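Local coordinates for Sca-family protein (Rickettsia rickettsii, PDB 4LQ8), which probably acts as a surface cell antigen linked to rickettsial cell adhesion, of which this chain is the N-terminal head domain, at residues A[204-209]-A[290-295]; A[220-225]-A[242-247]. All blocks are in the same frame, centred on the assembly; numbering follows the deposited sequence.

Interaction 1 (A[204-209]-A[290-295]); sequences KPFTLA and DAIAYI
Two beta sheets pack face to face where Leu208 and Phe206, on strand 206-209 of the six-stranded antiparallel sheet, meet Tyr294 and Ile292 on strand 292-297 of the mixed sheet. The strand axes approach to 10.1 Å and cross at -40°, a separation bridged by side chains, without any direct hydrogen bond between the segments. At the centre of the contact a CH-pi interaction places Leu208 CD2 3.5 Å from the centroid of the Tyr294 ring, only 5° off the ring normal, so one methyl branch sits squarely over one face. Both side chains have CG lodged between the backbone N and the carbonyl carbon (chi1 50° for Leu208), and they pass each other in opposite directions. Two residues earlier on each strand, the Phe206 ring reaches out with its far end: CZ lies 3.7 Å from Ile292 CG2, the methyl approaching the ring obliquely while the two side chains cross at about a right angle. Ile301 touches both Leu208 and Tyr294, and Ile218 packs on Phe206 and Leu208, extending this apolar layer into both sheets. The polar ends lie beyond it. Tyr294 OH reaches the backbone of Ala209 through two waters, one 3.1 Å from Ala209 N and accepting its hydrogen, the other 2.7 Å from Ala209 O and donating to it; the second lies in the plane of the tyrosine ring. At the other end, extended Lys204 brings NZ to 3.8 Å from Asp290 OD2, a long salt bridge between exposed residues. Apolar contact therefore makes up the interior of this interface, whereas solvent links the tyrosine hydroxyl to the strand of the opposing sheet and the distant ion pair probably adds little to its stability.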
loop_
_atom_site.group_PDB
_atom_site.type_symbol
_atom_site.label_atom_id
_atom_site.label_comp_id
_atom_site.label_asym_id
_atom_site.label_seq_id
_atom_site.Cartn_x
_atom_site.Cartn_y
_atom_site.Cartn_z
ATOM N N LYS A 204 11.721 20.775 0.849
ATOM C CA LYS A 204 12.329 20.044 1.951
ATOM C C LYS A 204 13.169 18.869 1.393
ATOM O O LYS A 204 12.794 17.698 1.551
ATOM C CB LYS A 204 11.258 19.600 2.975
ATOM C CG LYS A 204 11.857 19.194 4.299
ATOM C CD LYS A 204 10.821 18.848 5.358
ATOM C CE LYS A 204 11.540 18.129 6.480
ATOM N NZ LYS A 204 10.689 17.997 7.683
ATOM N N PRO A 205 14.301 19.143 0.697
ATOM C CA PRO A 205 15.094 18.009 0.159
ATOM C C PRO A 205 15.690 17.171 1.300
ATOM O O PRO A 205 15.968 17.672 2.410
ATOM C CB PRO A 205 16.206 18.699 -0.645
ATOM C CG PRO A 205 16.338 20.070 -0.024
ATOM C CD PRO A 205 14.945 20.443 0.405
ATOM N N PHE A 206 15.865 15.884 1.024
ATOM C CA PHE A 206 16.502 14.962 1.949
ATOM C C PHE A 206 17.141 13.840 1.150
ATOM O O PHE A 206 16.739 13.587 0.010
ATOM C CB PHE A 206 15.502 14.426 3.002
ATOM C CG PHE A 206 14.377 13.583 2.464
ATOM C CD1 PHE A 206 14.517 12.203 2.346
ATOM C CD2 PHE A 206 13.179 14.167 2.063
ATOM C CE1 PHE A 206 13.494 11.430 1.823
ATOM C CE2 PHE A 206 12.144 13.387 1.549
ATOM C CZ PHE A 206 12.297 12.017 1.471
ATOM N N THR A 207 18.114 13.172 1.748
ATOM C CA THR A 207 18.798 12.031 1.156
ATOM C C THR A 207 18.481 10.761 1.949
ATOM O O THR A 207 18.469 10.764 3.181
ATOM C CB THR A 207 20.320 12.284 1.081
ATOM O OG1 THR A 207 20.553 13.372 0.189
ATOM C CG2 THR A 207 21.102 11.057 0.602
ATOM N N LEU A 208 18.238 9.677 1.228
ATOM C CA LEU A 208 18.024 8.367 1.810
ATOM C C LEU A 208 19.041 7.400 1.199
ATOM O O LEU A 208 19.812 7.784 0.313
ATOM C CB LEU A 208 16.553 7.892 1.675
ATOM C CG LEU A 208 15.882 7.948 0.316
ATOM C CD1 LEU A 208 16.385 6.807 -0.587
ATOM C CD2 LEU A 208 14.363 7.855 0.462
ATOM N N ALA A 209 19.082 6.169 1.690
ATOM C CA ALA A 209 20.022 5.202 1.133
ATOM C C ALA A 209 19.282 3.976 0.655
ATOM O O ALA A 209 18.307 3.558 1.286
ATOM C CB ALA A 209 21.069 4.815 2.166
ATOM N N ASP A 290 5.451 12.653 10.139
ATOM C CA ASP A 290 5.526 13.334 8.847
ATOM C C ASP A 290 6.448 12.607 7.865
ATOM O O ASP A 290 6.547 13.026 6.705
ATOM C CB ASP A 290 5.962 14.811 9.037
ATOM C CG ASP A 290 7.340 14.998 9.685
ATOM O OD1 ASP A 290 7.752 14.130 10.495
ATOM O OD2 ASP A 290 7.984 16.022 9.408
ATOM N N ALA A 291 7.144 11.531 8.330
ATOM C CA ALA A 291 8.060 10.756 7.477
ATOM C C ALA A 291 7.280 10.145 6.267
ATOM O O ALA A 291 6.266 9.472 6.448
ATOM C CB ALA A 291 8.728 9.663 8.280
ATOM N N ILE A 292 7.742 10.432 5.048
ATOM C CA ILE A 292 7.098 9.971 3.837
ATOM C C ILE A 292 7.419 8.499 3.568
ATOM O O ILE A 292 8.532 8.048 3.817
ATOM C CB ILE A 292 7.388 10.920 2.625
ATOM C CG1 ILE A 292 6.354 10.721 1.469
ATOM C CG2 ILE A 292 8.830 10.819 2.131
ATOM C CD1 ILE A 292 4.827 11.152 1.846
ATOM N N ALA A 293 6.427 7.753 3.068
ATOM C CA ALA A 293 6.607 6.352 2.708
ATOM C C ALA A 293 7.482 6.308 1.474
ATOM O O ALA A 293 7.363 7.162 0.599
ATOM C CB ALA A 293 5.251 5.712 2.385
ATOM N N TYR A 294 8.374 5.334 1.409
ATOM C CA TYR A 294 9.195 5.124 0.218
ATOM C C TYR A 294 9.463 3.651 0.046
ATOM O O TYR A 294 9.296 2.869 0.993
ATOM C CB TYR A 294 10.501 5.975 0.199
ATOM C CG TYR A 294 11.637 5.462 1.050
ATOM C CD1 TYR A 294 11.806 5.902 2.362
ATOM C CD2 TYR A 294 12.590 4.586 0.524
ATOM C CE1 TYR A 294 12.903 5.492 3.124
ATOM C CE2 TYR A 294 13.668 4.143 1.288
ATOM C CZ TYR A 294 13.832 4.611 2.582
ATOM O OH TYR A 294 14.911 4.179 3.312
ATOM N N ILE A 295 9.874 3.279 -1.172
ATOM C CA ILE A 295 10.211 1.915 -1.552
ATOM C C ILE A 295 11.367 1.959 -2.540
ATOM O O ILE A 295 11.539 2.930 -3.281
ATOM C CB ILE A 295 8.990 1.141 -2.191
ATOM C CG1 ILE A 295 8.385 1.929 -3.364
ATOM C CG2 ILE A 295 7.900 0.808 -1.148
ATOM C CD1 ILE A 295 8.072 1.195 -4.463
HETATM O O HOH W 1 17.279 5.543 4.176
HETATM O O HOH W 2 16.384 2.094 2.392
#

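Interaction 2 (A[220-225]-A[242-247]); sequences SYREID and VALKAD
Arg222 and Ser220, in strand 215-224 of the six-stranded antiparallel sheet, face the end of strand 236-245 and the turn after it, part of the mixed sheet. The touching parts run nearly antiparallel, 157° apart end to end, yet side chains and water carry most of the contact. The direct polar link is a hydrogen bond from Arg222 NH2 to Val242 O, 2.8 Å long with an N-H...O angle of 153°. It uses a lone pair in the carbonyl plane, with a C=O...N angle of 133°, and the acceptor lies close to the guanidinium plane, at the edge of the group. Arg222 reaches it because its chain is fully extended from CG to NE. Elsewhere the guanidinium is held through NH1, which forms salt bridges with Glu198 and Asp32, so bonds on several nitrogens should limit its rotation; Asp32 also accepts a hydrogen bond from Val242 N and so probably helps position both partners.

Apolar contact lies along the arginine stem. Leu244 CD1 comes 3.7 Å from Arg222 CG and also touches CD, the two side chains crossing at about a right angle. The CB of Leu244 points toward the arginine's strand. Over one face of the guanidinium, offset toward the rim, lies Ile224 CD1, so aliphatic carbon lies over one face of the charged group.

Water supplies the remaining links. One molecule accepts from Arg222 NE and donates to Val242 O, giving that carbonyl a second donor beside NH2. Another bridges two backbone carbonyls, donating to Ser220 O at 2.7 Å and to Lys245 O at 2.8 Å.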
loop_
_atom_site.group_PDB
_atom_site.type_symbol
_atom_site.label_atom_id
_atom_site.label_comp_id
_atom_site.label_asym_id
_atom_site.label_seq_id
_atom_site.Cartn_x
_atom_site.Cartn_y
_atom_site.Cartn_z
ATOM N N SER A 220 11.510 16.098 -4.480
ATOM C CA SER A 220 10.080 16.408 -4.425
ATOM C C SER A 220 9.305 15.144 -4.119
ATOM O O SER A 220 9.674 14.065 -4.583
ATOM C CB SER A 220 9.600 17.007 -5.750
ATOM O OG SER A 220 8.254 17.435 -5.678
ATOM N N TYR A 221 8.219 15.279 -3.346
ATOM C CA TYR A 221 7.331 14.169 -3.014
ATOM C C TYR A 221 5.955 14.749 -2.718
ATOM O O TYR A 221 5.819 15.968 -2.598
ATOM C CB TYR A 221 7.862 13.312 -1.820
ATOM C CG TYR A 221 7.876 14.032 -0.486
ATOM C CD1 TYR A 221 6.763 14.012 0.352
ATOM C CD2 TYR A 221 9.001 14.730 -0.061
ATOM C CE1 TYR A 221 6.770 14.660 1.587
ATOM C CE2 TYR A 221 9.023 15.381 1.178
ATOM C CZ TYR A 221 7.911 15.325 2.004
ATOM O OH TYR A 221 7.891 16.023 3.182
ATOM N N ARG A 222 4.935 13.886 -2.622
ATOM C CA ARG A 222 3.597 14.366 -2.298
ATOM C C ARG A 222 3.012 13.531 -1.173
ATOM O O ARG A 222 3.455 12.400 -0.907
ATOM C CB ARG A 222 2.669 14.343 -3.531
ATOM C CG ARG A 222 2.373 12.891 -3.975
ATOM C CD ARG A 222 1.343 12.803 -5.061
ATOM N NE ARG A 222 1.228 11.423 -5.545
ATOM C CZ ARG A 222 0.266 11.016 -6.353
ATOM N NH1 ARG A 222 -0.691 11.858 -6.733
ATOM N NH2 ARG A 222 0.239 9.764 -6.781
ATOM N N GLU A 223 2.006 14.077 -0.530
ATOM C CA GLU A 223 1.271 13.338 0.486
ATOM C C GLU A 223 -0.206 13.622 0.310
ATOM O O GLU A 223 -0.598 14.772 0.102
ATOM C CB GLU A 223 1.763 13.653 1.916
ATOM C CG GLU A 223 1.684 15.120 2.290
ATOM C CD GLU A 223 2.384 15.454 3.589
ATOM O OE1 GLU A 223 1.696 15.868 4.549
ATOM O OE2 GLU A 223 3.615 15.256 3.662
ATOM N N ILE A 224 -1.025 12.574 0.389
ATOM C CA ILE A 224 -2.473 12.743 0.272
ATOM C C ILE A 224 -3.117 12.547 1.637
ATOM O O ILE A 224 -2.771 11.614 2.364
ATOM C CB ILE A 224 -3.070 11.866 -0.859
ATOM C CG1 ILE A 224 -2.536 12.347 -2.224
ATOM C CG2 ILE A 224 -4.614 11.874 -0.810
ATOM C CD1 ILE A 224 -2.592 11.321 -3.341
ATOM N N ASP A 225 -4.027 13.452 1.997
ATOM C CA ASP A 225 -4.700 13.375 3.280
ATOM C C ASP A 225 -5.890 12.397 3.214
ATOM O O ASP A 225 -7.038 12.807 3.238
ATOM C CB ASP A 225 -5.109 14.783 3.747
ATOM C CG ASP A 225 -5.481 14.882 5.217
ATOM O OD1 ASP A 225 -5.110 13.970 5.992
ATOM O OD2 ASP A 225 -6.105 15.894 5.602
ATOM N N VAL A 242 -0.320 6.495 -7.640
ATOM C CA VAL A 242 0.961 6.042 -8.174
ATOM C C VAL A 242 2.164 6.564 -7.337
ATOM O O VAL A 242 2.138 7.674 -6.781
ATOM C CB VAL A 242 1.083 6.358 -9.699
ATOM C CG1 VAL A 242 1.328 7.858 -9.957
ATOM C CG2 VAL A 242 2.162 5.497 -10.362
ATOM N N ALA A 243 3.201 5.735 -7.258
ATOM C CA ALA A 243 4.469 6.059 -6.610
ATOM C C ALA A 243 5.144 7.143 -7.452
ATOM O O ALA A 243 4.940 7.178 -8.666
ATOM C CB ALA A 243 5.348 4.817 -6.586
ATOM N N LEU A 244 5.909 8.039 -6.828
ATOM C CA LEU A 244 6.607 9.075 -7.589
ATOM C C LEU A 244 8.088 8.792 -7.546
ATOM O O LEU A 244 8.594 8.340 -6.511
ATOM C CB LEU A 244 6.357 10.485 -7.013
ATOM C CG LEU A 244 4.964 11.088 -7.171
ATOM C CD1 LEU A 244 4.931 12.495 -6.605
ATOM C CD2 LEU A 244 4.507 11.118 -8.637
ATOM N N LYS A 245 8.801 9.144 -8.622
ATOM C CA LYS A 245 10.258 9.029 -8.687
ATOM C C LYS A 245 10.894 10.069 -7.749
ATOM O O LYS A 245 10.185 10.962 -7.271
ATOM C CB LYS A 245 10.747 9.224 -10.135
ATOM C CG LYS A 245 10.201 8.166 -11.106
ATOM C CD LYS A 245 11.002 8.101 -12.393
ATOM C CE LYS A 245 10.581 9.114 -13.409
ATOM N NZ LYS A 245 11.507 9.143 -14.573
ATOM N N ALA A 246 12.224 9.974 -7.502
ATOM C CA ALA A 246 12.964 10.901 -6.605
ATOM C C ALA A 246 12.792 12.390 -6.946
ATOM O O ALA A 246 12.875 13.221 -6.043
ATOM C CB ALA A 246 14.449 10.544 -6.558
ATOM N N ASP A 247 12.547 12.724 -8.230
ATOM C CA ASP A 247 12.381 14.128 -8.666
ATOM C C ASP A 247 10.891 14.547 -8.709
ATOM O O ASP A 247 10.557 15.580 -9.285
ATOM C CB ASP A 247 13.070 14.356 -10.040
ATOM C CG ASP A 247 12.488 13.558 -11.217
ATOM O OD1 ASP A 247 11.501 12.823 -11.014
ATOM O OD2 ASP A 247 13.049 13.644 -12.331
HETATM O O HOH W 3 9.403 11.399 -4.604
HETATM O O HOH W 4 3.159 9.519 -4.520
#

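How the interactions relate
From the N terminus, the chain first enters 204-209, turns back into the neighbouring strand of the same antiparallel sheet at 220-225, and then crosses to the mixed sheet at 242-247, where interaction 2 closes a loop with 16 residues between its segments. Only at 290-295 does interaction 1 close, with 80 residues between its segments, so interaction 2 is nested within the larger loop. Both contacts join the six-stranded sheet to the mixed one, their centres about 10 Å apart. They touch directly: Ile292 CG1 packs 3.5 Å from Tyr221 CD1, and Phe206 CE2 lies 3.7 Å from Tyr221 CE2, so Tyr221 lies beside both Ile292 and Phe206 and joins the two contacts.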